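Long-range contact in gamma-glutamyltransferase 1 Threonine peptidase. MEROPS family T03 (Pseudomonas nitroreducens, PDB 7D9E), which transfers the gamma-glutamyl group of glutathione and related peptides to amino acids, or to water in the hydrolysis of glutathione: residues K117-Q122 with S181-R186. Sequence-based numbering, arbitrary orientation.
Sequences KAVAAQ and SDPRGR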
# COMPACT_ATOMS: atom_id res chain seq x y z
N LYS B 117 3.59 3.56 -21.12
CA LYS B 117 2.28 3.15 -21.60
C LYS B 117 1.67 2.10 -20.69
O LYS B 117 0.45 2.11 -20.47
CB LYS B 117 2.39 2.59 -23.03
CG LYS B 117 2.92 3.60 -24.02
CD LYS B 117 1.82 4.53 -24.48
CE LYS B 117 2.34 5.50 -25.53
NZ LYS B 117 1.55 6.75 -25.63
N ALA B 118 2.49 1.20 -20.16
CA ALA B 118 2.00 0.17 -19.26
C ALA B 118 1.40 0.78 -17.99
O ALA B 118 0.44 0.25 -17.45
CB ALA B 118 3.15 -0.76 -18.87
N VAL B 119 1.97 1.88 -17.52
CA VAL B 119 1.46 2.56 -16.33
C VAL B 119 0.29 3.47 -16.67
O VAL B 119 -0.64 3.61 -15.86
CB VAL B 119 2.63 3.31 -15.67
CG1 VAL B 119 2.14 4.24 -14.59
CG2 VAL B 119 3.62 2.33 -15.05
N ALA B 120 0.32 4.13 -17.82
CA ALA B 120 -0.75 5.05 -18.16
C ALA B 120 -2.02 4.33 -18.59
O ALA B 120 -3.08 4.95 -18.57
CB ALA B 120 -0.33 5.98 -19.29
N ALA B 121 -1.93 3.07 -18.98
CA ALA B 121 -3.08 2.35 -19.50
C ALA B 121 -4.23 2.33 -18.51
O ALA B 121 -4.04 2.24 -17.28
CB ALA B 121 -2.68 0.93 -19.88
N GLN B 122 -5.45 2.35 -19.06
CA GLN B 122 -6.64 2.11 -18.26
C GLN B 122 -6.48 0.87 -17.39
O GLN B 122 -5.98 -0.16 -17.84
CB GLN B 122 -7.83 1.89 -19.21
CG GLN B 122 -9.15 1.62 -18.53
CD GLN B 122 -10.25 1.45 -19.55
OE1 GLN B 122 -11.23 2.23 -19.61
NE2 GLN B 122 -10.09 0.47 -20.40
N SER B 181 6.08 7.50 -13.52
CA SER B 181 5.17 7.99 -12.50
C SER B 181 3.77 8.07 -13.11
O SER B 181 3.58 8.64 -14.19
CB SER B 181 5.60 9.38 -12.02
OG SER B 181 6.90 9.31 -11.46
N ASP B 182 2.82 7.51 -12.40
CA ASP B 182 1.46 7.40 -12.93
C ASP B 182 0.88 8.76 -13.25
O ASP B 182 0.91 9.66 -12.40
CB ASP B 182 0.63 6.74 -11.83
CG ASP B 182 -0.60 6.01 -12.36
OD1 ASP B 182 -1.33 6.61 -13.19
OD2 ASP B 182 -0.85 4.88 -11.91
N PRO B 183 0.35 8.96 -14.45
CA PRO B 183 -0.34 10.22 -14.75
C PRO B 183 -1.59 10.44 -13.91
O PRO B 183 -2.14 11.56 -13.96
CB PRO B 183 -0.66 10.12 -16.24
CG PRO B 183 -0.49 8.70 -16.60
CD PRO B 183 0.30 7.99 -15.56
N ARG B 184 -2.04 9.44 -13.15
CA ARG B 184 -3.15 9.65 -12.23
C ARG B 184 -2.77 10.54 -11.06
O ARG B 184 -3.66 11.08 -10.39
CB ARG B 184 -3.60 8.30 -11.68
CG ARG B 184 -4.42 7.47 -12.70
CD ARG B 184 -4.56 6.06 -12.24
NE ARG B 184 -5.15 5.18 -13.23
CZ ARG B 184 -4.49 4.63 -14.25
NH1 ARG B 184 -3.20 4.88 -14.46
NH2 ARG B 184 -5.09 3.79 -15.09
N GLY B 185 -1.48 10.67 -10.77
CA GLY B 185 -1.03 11.43 -9.62
C GLY B 185 -0.01 12.48 -9.98
O GLY B 185 0.13 12.85 -11.15
N ARG B 186 0.74 12.93 -8.99
CA ARG B 186 1.67 14.05 -9.12
C ARG B 186 3.11 13.60 -8.91
O ARG B 186 3.99 14.40 -8.58
CB ARG B 186 1.27 15.17 -8.16
CG ARG B 186 1.46 14.85 -6.68
CD ARG B 186 1.00 16.03 -5.87
NE ARG B 186 1.06 15.88 -4.41
CZ ARG B 186 0.15 15.29 -3.65
NH1 ARG B 186 -0.92 14.72 -4.17
NH2 ARG B 186 0.33 15.26 -2.34
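Arg-184 reaches from the loop 181-186 to the end of helix 115-120 and gives its guanidinium to two backbone carbonyls there, a worked example of how an arginine can satisfy the acceptors that a finishing helix leaves behind. Arg-184 NH2 makes the shorter and straighter bond, 2.9 Å to Ala-121 O, although it lies tilted from that carbonyl plane. Arg-184 NH1 lies in the carbonyl plane of Val-119 and reaches Val-119 O at 3.2 Å, with a more bent N-H...O angle of 142°. Both oxygens sit at the guanidinium edge. Beside them the contact is apolar: Val-119 CG1 presses against Asp-182 CA at 3.6 Å, a place it takes because it stands anti to its own nitrogen (chi1 169°), and Ala-120 CB meets Pro-183 CG at 3.8 Å.

Behind this first shell, Asp-182 fixes the arginine. Asp-182 OD1 offers the syn lone pair to Arg-184 NH1 in a 2.8 Å salt bridge lying in the guanidinium plane. The same oxygen is met on its anti side, out of the carboxylate plane, by Arg-184 N at 2.9 Å. Further out, Asp-137 pairs with Arg-184 NE, while Asp-182 OD2 binds Arg-123 and the backbone nitrogen of Ile-167. The guanidinium groups of Arg-184 and Arg-123 lie close together, and the two carboxylates probably offset their charges. A leucine in place of Arg-184 would probably leave the carbonyls of Val-119 and Ala-121 without these donors and Asp-182 OD1 without its charged mate.

Asp-182 to Arg-184 form an Asx turn, overlapping a type I beta turn from Asp-182 to Gly-185. These turns shape the connection between strands 176-181 and 188-192; Arg-184 and the apolar packing join it to a helix C-terminus within the Ntn-hydrolase fold of the gamma-glutamyltransferases.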